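Local coordinates for aldehyde dehydrogenase family protein (PDB 6X9L) that oxidises long-chain aliphatic aldehydes such as octanal, with NAD+ as the likely electron acceptor, at residues D57-A62 with N209-S214; C152-P157 with E474-T479; T178-P183 with G220-H225; D229-T234 with A241-A246. The protein carries 1 engineered substitution. All blocks are in the same frame, centred on the assembly; numbering follows the deposited sequence.

Contact 1: residues D57-A62 with N209-S214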
# COMPACT_ATOMS: atom_id res chain seq x y z
N ASP A 57 -18.79 5.02 15.16
CA ASP A 57 -19.85 5.07 14.17
C ASP A 57 -20.34 6.50 13.92
O ASP A 57 -20.46 6.93 12.77
CB ASP A 57 -21.02 4.19 14.61
CG ASP A 57 -20.80 2.74 14.28
OD1 ASP A 57 -19.80 2.44 13.59
OD2 ASP A 57 -21.62 1.90 14.71
N ARG A 58 -20.66 7.24 14.99
CA ARG A 58 -21.13 8.61 14.79
C ARG A 58 -20.09 9.42 14.03
O ARG A 58 -20.42 10.24 13.17
CB ARG A 58 -21.44 9.27 16.13
CG ARG A 58 -22.46 8.52 16.96
CD ARG A 58 -22.80 9.31 18.22
NE ARG A 58 -23.44 10.59 17.91
CZ ARG A 58 -22.98 11.77 18.30
NH1 ARG A 58 -21.88 11.84 19.04
NH2 ARG A 58 -23.63 12.88 17.96
N ALA A 59 -18.82 9.20 14.34
CA ALA A 59 -17.78 9.98 13.71
C ALA A 59 -17.64 9.62 12.23
O ALA A 59 -17.56 10.51 11.37
CB ALA A 59 -16.46 9.81 14.46
N VAL A 60 -17.62 8.32 11.91
CA VAL A 60 -17.54 7.91 10.50
C VAL A 60 -18.74 8.46 9.72
O VAL A 60 -18.59 8.99 8.61
CB VAL A 60 -17.41 6.37 10.37
CG1 VAL A 60 -17.38 5.95 8.90
CG2 VAL A 60 -16.15 5.85 11.07
N ALA A 61 -19.94 8.37 10.30
CA ALA A 61 -21.12 8.94 9.65
C ALA A 61 -20.93 10.43 9.35
O ALA A 61 -21.28 10.90 8.26
CB ALA A 61 -22.37 8.72 10.50
N ALA A 62 -20.39 11.19 10.30
CA ALA A 62 -20.16 12.61 10.03
C ALA A 62 -19.17 12.79 8.90
O ALA A 62 -19.39 13.59 7.98
CB ALA A 62 -19.68 13.34 11.28
N ASN A 209 -12.80 14.82 12.62
CA ASN A 209 -13.50 14.28 13.77
C ASN A 209 -12.51 13.65 14.73
O ASN A 209 -11.58 12.95 14.31
CB ASN A 209 -14.55 13.28 13.33
CG ASN A 209 -15.58 13.91 12.42
OD1 ASN A 209 -16.47 14.60 12.88
ND2 ASN A 209 -15.45 13.67 11.13
N LEU A 210 -12.71 13.90 16.03
CA LEU A 210 -11.83 13.44 17.09
C LEU A 210 -12.57 12.51 18.05
O LEU A 210 -13.63 12.86 18.60
CB LEU A 210 -11.27 14.64 17.86
CG LEU A 210 -10.07 14.35 18.75
CD1 LEU A 210 -9.31 15.63 18.94
CD2 LEU A 210 -10.55 13.84 20.08
N VAL A 211 -12.03 11.31 18.26
CA VAL A 211 -12.55 10.40 19.27
C VAL A 211 -11.38 9.90 20.11
O VAL A 211 -10.36 9.47 19.57
CB VAL A 211 -13.33 9.21 18.67
CG1 VAL A 211 -13.89 8.34 19.78
CG2 VAL A 211 -14.44 9.68 17.75
N ASN A 212 -11.54 9.96 21.42
CA ASN A 212 -10.54 9.43 22.33
C ASN A 212 -10.89 8.01 22.72
O ASN A 212 -12.05 7.59 22.68
CB ASN A 212 -10.43 10.32 23.57
CG ASN A 212 -9.68 11.59 23.30
OD1 ASN A 212 -8.67 11.59 22.59
ND2 ASN A 212 -10.17 12.71 23.85
N GLY A 213 -9.87 7.25 23.10
CA GLY A 213 -10.08 5.93 23.65
C GLY A 213 -8.89 5.03 23.43
O GLY A 213 -7.84 5.44 22.93
N SER A 214 -9.07 3.77 23.82
CA SER A 214 -7.99 2.80 23.71
C SER A 214 -7.77 2.42 22.25
O SER A 214 -8.67 2.51 21.41
CB SER A 214 -8.30 1.56 24.54
OG SER A 214 -9.21 0.72 23.84
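Ala59 sits at the centre of the tight part, its CB facing strand 208-210 and the loop that follows. The methyl meets Val211 CG2 at 3.9 Å and lies 4.1 Å from Asn209 CB. Val211 presents that branch because its CG2 stands beside its own backbone N, leaving CG1 anti to the N (chi1 -178°). One helical turn on, the CB of Ala62 rests 3.8 Å from Asn209 OD1, so the Asn209 side chain packs with its CB on Ala59 and its OD1 on Ala62. The amide's bonds are made elsewhere: OD1 accepts from the backbone N of Asp22, and ND2 donates to Gly206 O and more weakly to Val179 O. They fix the rotation of the group while its CB and OD1 pack against the helix. This is the Rossmann-like NAD-binding domain of an aldehyde dehydrogenase, where helix 53-71 lies against one face of the mixed sheet, whose strands 208-210 and 178-182 pair in parallel. Ile21 of strand 19-21 adds to the packing on Ala59. The solvent side of the helix is quite different. Ala61 and Asp57 are exposed, and Arg58 is partly so. Asp57 OD1 still makes one weak hydrogen bond, to His225 NE2.

Contact 2: residues C152-P157 with E474-T479. With NAD (nicotinamide-adenine-dinucleotide), chain D.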
# COMPACT_ATOMS: atom_id res chain seq x y z
N CYS A 152 -11.09 8.59 6.07
CA CYS A 152 -9.79 8.09 6.51
C CYS A 152 -9.73 7.99 8.03
O CYS A 152 -10.11 8.93 8.74
CB CYS A 152 -8.65 9.02 6.03
SG CYS A 152 -8.55 9.27 4.25
N ALA A 153 -9.21 6.86 8.53
CA ALA A 153 -8.95 6.68 9.96
C ALA A 153 -7.49 6.99 10.26
O ALA A 153 -6.58 6.43 9.63
CB ALA A 153 -9.26 5.25 10.40
N LEU A 154 -7.25 7.89 11.21
CA LEU A 154 -5.90 8.27 11.61
C LEU A 154 -5.67 7.92 13.07
O LEU A 154 -6.45 8.32 13.95
CB LEU A 154 -5.68 9.76 11.39
CG LEU A 154 -6.28 10.29 10.09
CD1 LEU A 154 -6.15 11.83 10.03
CD2 LEU A 154 -5.66 9.60 8.85
N ILE A 155 -4.60 7.18 13.33
CA ILE A 155 -4.21 6.78 14.67
C ILE A 155 -2.77 7.24 14.90
O ILE A 155 -1.88 6.96 14.08
CB ILE A 155 -4.36 5.26 14.87
CG1 ILE A 155 -5.79 4.82 14.56
CG2 ILE A 155 -3.99 4.85 16.26
CD1 ILE A 155 -5.95 3.32 14.58
N THR A 156 -2.54 7.93 16.02
CA THR A 156 -1.26 8.57 16.26
C THR A 156 -0.69 8.23 17.64
O THR A 156 -1.43 7.87 18.57
CB THR A 156 -1.39 10.09 16.10
OG1 THR A 156 -2.53 10.56 16.83
CG2 THR A 156 -1.53 10.45 14.62
N PRO A 157 0.65 8.34 17.80
CA PRO A 157 1.31 7.99 19.07
C PRO A 157 1.48 9.21 19.96
O PRO A 157 1.00 10.30 19.63
CB PRO A 157 2.65 7.45 18.60
CG PRO A 157 2.97 8.42 17.44
CD PRO A 157 1.64 8.77 16.79
N GLU A 474 0.05 12.20 -1.70
CA GLU A 474 -0.47 11.23 -2.65
C GLU A 474 -0.97 9.95 -1.99
O GLU A 474 -1.75 9.22 -2.62
CB GLU A 474 0.59 10.94 -3.71
CG GLU A 474 0.89 12.17 -4.58
CD GLU A 474 1.76 11.88 -5.80
OE1 GLU A 474 2.67 11.02 -5.70
OE2 GLU A 474 1.55 12.52 -6.85
N GLU A 475 -0.58 9.67 -0.74
CA GLU A 475 -1.15 8.55 -0.01
C GLU A 475 -2.65 8.69 0.20
O GLU A 475 -3.31 7.69 0.49
CB GLU A 475 -0.46 8.40 1.34
CG GLU A 475 1.02 8.17 1.24
CD GLU A 475 1.35 6.75 0.79
OE1 GLU A 475 0.52 5.85 1.00
OE2 GLU A 475 2.46 6.55 0.23
N TYR A 476 -3.21 9.89 0.07
CA TYR A 476 -4.63 10.09 0.26
C TYR A 476 -5.39 10.26 -1.05
O TYR A 476 -6.58 10.59 -1.03
CB TYR A 476 -4.88 11.28 1.18
CG TYR A 476 -4.34 11.03 2.57
CD1 TYR A 476 -5.13 10.42 3.54
CD2 TYR A 476 -3.03 11.35 2.90
CE1 TYR A 476 -4.64 10.17 4.80
CE2 TYR A 476 -2.54 11.12 4.15
CZ TYR A 476 -3.34 10.52 5.11
OH TYR A 476 -2.84 10.29 6.37
N LEU A 477 -4.74 10.02 -2.19
CA LEU A 477 -5.40 10.08 -3.49
C LEU A 477 -5.52 8.70 -4.11
O LEU A 477 -4.56 7.93 -4.08
CB LEU A 477 -4.65 11.02 -4.44
CG LEU A 477 -4.46 12.44 -3.91
CD1 LEU A 477 -3.44 13.16 -4.76
CD2 LEU A 477 -5.80 13.19 -3.87
N GLU A 478 -6.69 8.40 -4.66
CA GLU A 478 -6.82 7.32 -5.62
C GLU A 478 -6.27 7.74 -6.97
O GLU A 478 -5.89 8.90 -7.19
CB GLU A 478 -8.27 6.88 -5.78
CG GLU A 478 -8.75 5.96 -4.71
CD GLU A 478 -8.12 4.57 -4.77
OE1 GLU A 478 -8.63 3.67 -4.06
OE2 GLU A 478 -7.13 4.38 -5.52
N THR A 479 -6.24 6.80 -7.90
CA THR A 479 -5.73 7.04 -9.24
C THR A 479 -6.73 6.50 -10.25
O THR A 479 -7.15 5.34 -10.17
CB THR A 479 -4.35 6.39 -9.40
OG1 THR A 479 -3.40 7.15 -8.64
CG2 THR A 479 -3.90 6.32 -10.86
PA NAD D . 1.47 1.97 20.03
O1A NAD D . 1.74 1.09 18.86
O2A NAD D . 1.39 1.25 21.31
O5B NAD D . 0.13 2.86 19.80
C5B NAD D . -0.00 3.71 18.68
C4B NAD D . -1.48 4.07 18.46
O4B NAD D . -2.21 2.89 18.20
C3B NAD D . -2.13 4.68 19.70
O3B NAD D . -3.06 5.67 19.26
C2B NAD D . -2.88 3.52 20.33
O2B NAD D . -4.02 3.92 21.05
C1B NAD D . -3.30 2.77 19.10
N9A NAD D . -3.47 1.34 19.30
C8A NAD D . -2.85 0.51 20.22
N7A NAD D . -3.29 -0.75 19.97
C5A NAD D . -4.16 -0.72 18.93
C6A NAD D . -4.88 -1.71 18.28
N6A NAD D . -4.66 -2.99 18.56
N1A NAD D . -5.68 -1.35 17.22
C2A NAD D . -5.77 -0.04 16.81
N3A NAD D . -5.05 0.94 17.46
C4A NAD D . -4.27 0.59 18.50
O3 NAD D . 2.55 3.16 20.00
PN NAD D . 3.73 3.49 21.05
O1N NAD D . 4.69 2.36 21.09
O2N NAD D . 3.14 3.99 22.31
O5D NAD D . 4.32 4.72 20.15
C5D NAD D . 5.70 4.78 19.89
C4D NAD D . 6.00 3.95 18.63
O4D NAD D . 5.59 4.66 17.48
C3D NAD D . 7.49 3.70 18.50
O3D NAD D . 7.69 2.43 17.93
C2D NAD D . 7.89 4.73 17.47
O2D NAD D . 9.07 4.38 16.78
C1D NAD D . 6.66 4.73 16.56
N1N NAD D . 6.71 5.96 15.75
C2N NAD D . 6.91 5.86 14.40
C3N NAD D . 7.00 7.02 13.63
C7N NAD D . 7.24 6.97 12.15
O7N NAD D . 7.01 8.15 11.44
N7N NAD D . 7.67 5.86 11.54
C4N NAD D . 6.90 8.26 14.23
C5N NAD D . 6.70 8.34 15.61
C6N NAD D . 6.62 7.18 16.36
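Cys152 meets Tyr476 through a sulfur-aromatic contact. SG lies practically in the ring plane, 87° off the normal and 5.0 Å from the centroid of the Tyr476 ring. At that edge Cys152 SG is 3.7 Å from Tyr476 CD1, with CE1 next to it. With chi1 near -64°, Tyr476 CG sits beside its own backbone N, which sends the ring from the third position of the type I turn Glu474 to Leu477 toward strand 143-155.

Apolar contact continues along the same edge. Leu154 CD2 comes within 3.8 Å of Tyr476 OH and 4.2 Å of its CE1, the two side chains meeting at a slant. Met230, Lys168 and Ala172 also pack on the tyrosine.

Polar bonds lie at the ends. Thr156 O accepts a 2.8 Å hydrogen bond from NAD O3B, where the strand gives way to the cofactor loop of this Rossmann-like domain. At the far end, Glu478 OE2 forms a salt bridge with Arg466 of the second subunit.

Between segments 152-157 and 474-479 the contact itself relies on shape and dispersion, although the electron-rich sulfur beside aromatic C-H groups probably adds a small electrostatic attraction.

Contact 3: residues T178-P183 with G220-H225. With NAD (nicotinamide-adenine-dinucleotide), chain D.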
# COMPACT_ATOMS: atom_id res chain seq x y z
N THR A 178 -11.91 13.23 4.09
CA THR A 178 -12.58 13.49 5.35
C THR A 178 -12.03 12.48 6.35
O THR A 178 -11.65 11.38 5.98
CB THR A 178 -14.09 13.39 5.11
OG1 THR A 178 -14.73 14.55 5.65
CG2 THR A 178 -14.67 12.11 5.66
N VAL A 179 -11.93 12.88 7.62
CA VAL A 179 -10.99 12.23 8.52
C VAL A 179 -11.58 12.08 9.92
O VAL A 179 -12.25 12.98 10.44
CB VAL A 179 -9.68 13.04 8.56
CG1 VAL A 179 -9.42 13.61 9.94
CG2 VAL A 179 -8.54 12.18 8.07
N VAL A 180 -11.33 10.91 10.54
CA VAL A 180 -11.64 10.67 11.95
C VAL A 180 -10.35 10.22 12.64
O VAL A 180 -9.73 9.23 12.22
CB VAL A 180 -12.75 9.63 12.14
CG1 VAL A 180 -12.33 8.34 11.56
CG2 VAL A 180 -12.98 9.43 13.61
N LEU A 181 -9.96 10.94 13.70
CA LEU A 181 -8.67 10.79 14.34
C LEU A 181 -8.84 10.20 15.73
O LEU A 181 -9.67 10.69 16.51
CB LEU A 181 -7.95 12.14 14.44
CG LEU A 181 -6.81 12.27 15.47
CD1 LEU A 181 -5.63 11.35 15.10
CD2 LEU A 181 -6.34 13.71 15.63
N LYS A 182 -8.07 9.16 16.05
CA LYS A 182 -7.94 8.72 17.43
C LYS A 182 -6.54 9.07 17.92
O LYS A 182 -5.57 8.42 17.50
CB LYS A 182 -8.18 7.21 17.56
CG LYS A 182 -8.39 6.79 19.03
CD LYS A 182 -7.94 5.37 19.33
CE LYS A 182 -6.44 5.29 19.61
NZ LYS A 182 -6.05 6.14 20.77
N PRO A 183 -6.38 10.08 18.77
CA PRO A 183 -5.05 10.39 19.31
C PRO A 183 -4.63 9.32 20.29
O PRO A 183 -5.42 8.48 20.72
CB PRO A 183 -5.23 11.73 20.03
CG PRO A 183 -6.63 12.20 19.70
CD PRO A 183 -7.42 10.97 19.32
N GLY A 220 -9.56 -0.41 16.94
CA GLY A 220 -10.06 -1.63 16.33
C GLY A 220 -11.33 -1.39 15.54
O GLY A 220 -11.48 -1.89 14.41
N ALA A 221 -12.26 -0.63 16.12
CA ALA A 221 -13.48 -0.26 15.42
C ALA A 221 -13.16 0.43 14.10
O ALA A 221 -13.80 0.15 13.08
CB ALA A 221 -14.35 0.64 16.30
N MET A 222 -12.18 1.34 14.10
CA MET A 222 -11.83 2.05 12.87
C MET A 222 -11.27 1.09 11.83
O MET A 222 -11.69 1.09 10.66
CB MET A 222 -10.83 3.17 13.17
CG MET A 222 -11.44 4.43 13.78
SD MET A 222 -10.28 5.30 14.86
CE MET A 222 -9.58 6.57 13.83
N ALA A 223 -10.32 0.24 12.24
CA ALA A 223 -9.66 -0.67 11.30
C ALA A 223 -10.67 -1.57 10.61
O ALA A 223 -10.48 -1.95 9.44
CB ALA A 223 -8.60 -1.50 12.02
N ALA A 224 -11.76 -1.91 11.30
CA ALA A 224 -12.76 -2.83 10.79
C ALA A 224 -13.99 -2.15 10.19
O ALA A 224 -14.89 -2.85 9.72
CB ALA A 224 -13.22 -3.78 11.90
N HIS A 225 -14.05 -0.83 10.19
CA HIS A 225 -15.31 -0.20 9.83
C HIS A 225 -15.60 -0.36 8.34
O HIS A 225 -14.72 -0.11 7.51
CB HIS A 225 -15.30 1.27 10.22
CG HIS A 225 -16.67 1.87 10.29
ND1 HIS A 225 -17.44 2.08 9.17
CD2 HIS A 225 -17.41 2.30 11.35
CE1 HIS A 225 -18.60 2.61 9.53
NE2 HIS A 225 -18.60 2.76 10.85
PA NAD D . 1.47 1.97 20.03
O1A NAD D . 1.74 1.09 18.86
O2A NAD D . 1.39 1.25 21.31
O5B NAD D . 0.13 2.86 19.80
C5B NAD D . -0.00 3.71 18.68
C4B NAD D . -1.48 4.07 18.46
O4B NAD D . -2.21 2.89 18.20
C3B NAD D . -2.13 4.68 19.70
O3B NAD D . -3.06 5.67 19.26
C2B NAD D . -2.88 3.52 20.33
O2B NAD D . -4.02 3.92 21.05
C1B NAD D . -3.30 2.77 19.10
N9A NAD D . -3.47 1.34 19.30
C8A NAD D . -2.85 0.51 20.22
N7A NAD D . -3.29 -0.75 19.97
C5A NAD D . -4.16 -0.72 18.93
C6A NAD D . -4.88 -1.71 18.28
N6A NAD D . -4.66 -2.99 18.56
N1A NAD D . -5.68 -1.35 17.22
C2A NAD D . -5.77 -0.04 16.81
N3A NAD D . -5.05 0.94 17.46
C4A NAD D . -4.27 0.59 18.50
O3 NAD D . 2.55 3.16 20.00
PN NAD D . 3.73 3.49 21.05
O1N NAD D . 4.69 2.36 21.09
O2N NAD D . 3.14 3.99 22.31
O5D NAD D . 4.32 4.72 20.15
C5D NAD D . 5.70 4.78 19.89
C4D NAD D . 6.00 3.95 18.63
O4D NAD D . 5.59 4.66 17.48
C3D NAD D . 7.49 3.70 18.50
O3D NAD D . 7.69 2.43 17.93
C2D NAD D . 7.89 4.73 17.47
O2D NAD D . 9.07 4.38 16.78
C1D NAD D . 6.66 4.73 16.56
N1N NAD D . 6.71 5.96 15.75
C2N NAD D . 6.91 5.86 14.40
C3N NAD D . 7.00 7.02 13.63
C7N NAD D . 7.24 6.97 12.15
O7N NAD D . 7.01 8.15 11.44
N7N NAD D . 7.67 5.86 11.54
C4N NAD D . 6.90 8.26 14.23
C5N NAD D . 6.70 8.34 15.61
C6N NAD D . 6.62 7.18 16.36
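Met222 reaches from helix 215-224 to strand 178-182, ending its thioether against Val180 and Lys182. The helix belongs to the beta-alpha-beta crossover of the Rossmann-like domain that leads from strand 208-210 to strand 230-234, passing over the strands between them. It runs nearly antiparallel to strand 178-182: the two segment axes make 150° and approach to 10.4 Å.

Val180 and Met222 point at each other tip to tip, with CG1 of Val180 4.0 Å from Met222 CE. The methionine chain is extended at chi2 and then turns at chi3 (97°), which sets Met222 CE against the strand backbone between Val180 and Lys182, 3.7 Å from Lys182 N. Its sulfur takes the other neighbour, with SD of Met222 3.9 Å from Lys182 CB. Around this core Ala153 and Val56 also touch the methionine, and Ala59 of helix 53-71 packs on Val180.

Lys182 starts out toward the helix but ends elsewhere. CG is anti to the backbone N (chi1 -166°), and bends at chi3 and chi4 swing the amine to the adenosine ribose of NAD. NZ of Lys182 makes two weak hydrogen bonds there, 3.0 Å to NAD O2B and 3.4 Å to O3B, and a further bond to Gly213 O, while Glu185 OE1 forms a long, weak ion pair with it. The base of the lysine thus packs on methionine while its amine lies at the ribose hydroxyls. On the helix, the backbone N of Gly220 lies 3.8 Å from NAD C2A of the adenine.

Contact 4: residues D229-T234 with A241-A246. With NAD (nicotinamide-adenine-dinucleotide), chain D.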
# COMPACT_ATOMS: atom_id res chain seq x y z
N ASP A 229 -12.44 4.13 4.09
CA ASP A 229 -11.78 3.74 2.86
C ASP A 229 -10.29 3.55 3.03
O ASP A 229 -9.66 2.89 2.20
CB ASP A 229 -12.02 4.81 1.79
CG ASP A 229 -13.49 5.11 1.62
OD1 ASP A 229 -14.22 4.15 1.30
OD2 ASP A 229 -13.91 6.27 1.85
N MET A 230 -9.73 4.12 4.09
CA MET A 230 -8.30 4.08 4.31
C MET A 230 -8.04 4.28 5.79
O MET A 230 -8.82 4.96 6.47
CB MET A 230 -7.56 5.14 3.51
CG MET A 230 -6.23 5.50 4.12
SD MET A 230 -5.34 6.73 3.19
CE MET A 230 -4.00 7.02 4.35
N ILE A 231 -6.96 3.68 6.29
CA ILE A 231 -6.50 3.85 7.66
C ILE A 231 -4.99 4.06 7.64
O ILE A 231 -4.26 3.38 6.91
CB ILE A 231 -6.89 2.66 8.58
CG1 ILE A 231 -6.50 2.98 10.03
CG2 ILE A 231 -6.20 1.37 8.16
CD1 ILE A 231 -7.30 2.22 11.07
N SER A 232 -4.53 5.04 8.41
CA SER A 232 -3.13 5.37 8.55
C SER A 232 -2.78 5.34 10.03
O SER A 232 -3.45 5.98 10.85
CB SER A 232 -2.81 6.75 7.95
OG SER A 232 -1.42 7.03 8.06
N ILE A 233 -1.74 4.59 10.38
CA ILE A 233 -1.35 4.43 11.77
C ILE A 233 0.15 4.67 11.90
O ILE A 233 0.95 4.11 11.13
CB ILE A 233 -1.70 3.05 12.35
CG1 ILE A 233 -1.17 2.97 13.79
CG2 ILE A 233 -1.15 1.92 11.46
CD1 ILE A 233 -1.78 1.87 14.64
N THR A 234 0.51 5.50 12.88
CA THR A 234 1.86 5.68 13.38
C THR A 234 1.92 5.12 14.80
O THR A 234 1.29 5.68 15.71
CB THR A 234 2.23 7.15 13.34
OG1 THR A 234 2.23 7.58 11.97
CG2 THR A 234 3.59 7.39 13.99
N ALA A 241 0.43 -4.22 12.85
CA ALA A 241 0.02 -5.47 12.22
C ALA A 241 -1.43 -5.81 12.56
O ALA A 241 -2.18 -6.27 11.69
CB ALA A 241 0.97 -6.61 12.64
N LEU A 242 -1.85 -5.58 13.82
CA LEU A 242 -3.24 -5.81 14.19
C LEU A 242 -4.20 -4.95 13.38
O LEU A 242 -5.27 -5.42 12.98
CB LEU A 242 -3.46 -5.55 15.67
CG LEU A 242 -2.75 -6.50 16.62
CD1 LEU A 242 -2.99 -5.98 18.02
CD2 LEU A 242 -3.25 -7.94 16.43
N VAL A 243 -3.84 -3.69 13.13
CA VAL A 243 -4.73 -2.90 12.28
C VAL A 243 -4.72 -3.45 10.85
O VAL A 243 -5.78 -3.59 10.23
CB VAL A 243 -4.42 -1.39 12.33
CG1 VAL A 243 -3.45 -1.04 13.42
CG2 VAL A 243 -3.93 -0.87 11.00
N ALA A 244 -3.55 -3.81 10.32
CA ALA A 244 -3.52 -4.40 8.98
C ALA A 244 -4.44 -5.61 8.90
O ALA A 244 -5.25 -5.73 7.96
CB ALA A 244 -2.09 -4.80 8.61
N GLN A 245 -4.33 -6.51 9.88
CA GLN A 245 -5.18 -7.70 9.90
C GLN A 245 -6.65 -7.34 10.04
O GLN A 245 -7.50 -7.95 9.38
CB GLN A 245 -4.76 -8.62 11.04
CG GLN A 245 -3.62 -9.55 10.69
CD GLN A 245 -2.83 -9.98 11.90
OE1 GLN A 245 -3.17 -9.64 13.03
NE2 GLN A 245 -1.75 -10.73 11.66
N ALA A 246 -6.97 -6.37 10.89
CA ALA A 246 -8.37 -5.98 11.07
C ALA A 246 -8.94 -5.37 9.81
O ALA A 246 -10.13 -5.53 9.53
CB ALA A 246 -8.52 -5.01 12.25
PA NAD D . 1.47 1.97 20.03
O1A NAD D . 1.74 1.09 18.86
O2A NAD D . 1.39 1.25 21.31
O5B NAD D . 0.13 2.86 19.80
C5B NAD D . -0.00 3.71 18.68
C4B NAD D . -1.48 4.07 18.46
O4B NAD D . -2.21 2.89 18.20
C3B NAD D . -2.13 4.68 19.70
O3B NAD D . -3.06 5.67 19.26
C2B NAD D . -2.88 3.52 20.33
O2B NAD D . -4.02 3.92 21.05
C1B NAD D . -3.30 2.77 19.10
N9A NAD D . -3.47 1.34 19.30
C8A NAD D . -2.85 0.51 20.22
N7A NAD D . -3.29 -0.75 19.97
C5A NAD D . -4.16 -0.72 18.93
C6A NAD D . -4.88 -1.71 18.28
N6A NAD D . -4.66 -2.99 18.56
N1A NAD D . -5.68 -1.35 17.22
C2A NAD D . -5.77 -0.04 16.81
N3A NAD D . -5.05 0.94 17.46
C4A NAD D . -4.27 0.59 18.50
O3 NAD D . 2.55 3.16 20.00
PN NAD D . 3.73 3.49 21.05
O1N NAD D . 4.69 2.36 21.09
O2N NAD D . 3.14 3.99 22.31
O5D NAD D . 4.32 4.72 20.15
C5D NAD D . 5.70 4.78 19.89
C4D NAD D . 6.00 3.95 18.63
O4D NAD D . 5.59 4.66 17.48
C3D NAD D . 7.49 3.70 18.50
O3D NAD D . 7.69 2.43 17.93
C2D NAD D . 7.89 4.73 17.47
O2D NAD D . 9.07 4.38 16.78
C1D NAD D . 6.66 4.73 16.56
N1N NAD D . 6.71 5.96 15.75
C2N NAD D . 6.91 5.86 14.40
C3N NAD D . 7.00 7.02 13.63
C7N NAD D . 7.24 6.97 12.15
O7N NAD D . 7.01 8.15 11.44
N7N NAD D . 7.67 5.86 11.54
C4N NAD D . 6.90 8.26 14.23
C5N NAD D . 6.70 8.34 15.61
C6N NAD D . 6.62 7.18 16.36
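Lys168 NZ is gripped by Ser232 OG and Thr234 OG1 on one side of strand 230-234, while on the other Ile231 and Ile233 pack on Val243. The strand and helix 237-247 open a beta-alpha-beta unit of the Rossmann-like domain, closed by strand 253-257, and the short link between them lies at the NAD site.

Val243 carries the helix side of the contact, its two methyls spread along the strand. CG1 of Val243 touches Ile233 CD1 at 3.6 Å. CG2 of Val243 lies 4.0 Å from Ile233 CG2 and a looser 4.3 Å from Ile231 CG2, so one valine spans both isoleucines. Val243 meets Ile233 at a slant. The isoleucine is extended, with CG1 anti to the backbone N (chi1 177°), and this places Ile233 CD1 between the valine and the ribose, 3.7 Å from NAD O4B. The same methyl therefore joins the helix packing to the wall of the adenosine ribose. Ile155 backs Ile231 and Ile233 from strand 143-155, and Ala223 of helix 215-224 meets both Ile231 and Ala246. The outward side of the helix is a subunit interface, where Ala241 and Gln245 touch Pro249 of the second subunit.

Two further residues reach the cofactor at its opposite ends. Thr234 CG2 comes within 3.4 Å of NAD C4N, the nicotinamide carbon that takes up hydride in this enzyme family. At the adenine, CD1 of Leu242 lies 3.5 Å from NAD N6A.

All four contacts belong to one Rossmann-like sheet, on whose strands 208-210, 178-182, 143-155 and 230-234 contacts 1, 3, 2 and 4 stand in that spatial order. Contacts 1 and 3 are closest, with centres 7 Å apart, and strands 208-210 and 178-182 are hydrogen-bonded neighbours. Contacts 3 and 4 are 9 Å apart, joined where helix 215-224 meets helix 237-247. Contact 2 lies 10 Å from contact 4. Along the chain, contacts 1 and 3 interleave, and contacts 3 and 4 are nested within the long loop that contact 2 closes. Contacts 2, 3 and 4 all reach NAD, so neighbouring strand ends jointly shape the cofactor site, while contact 1 lies farther off, the side chain of Val211 about 11 Å from NAD.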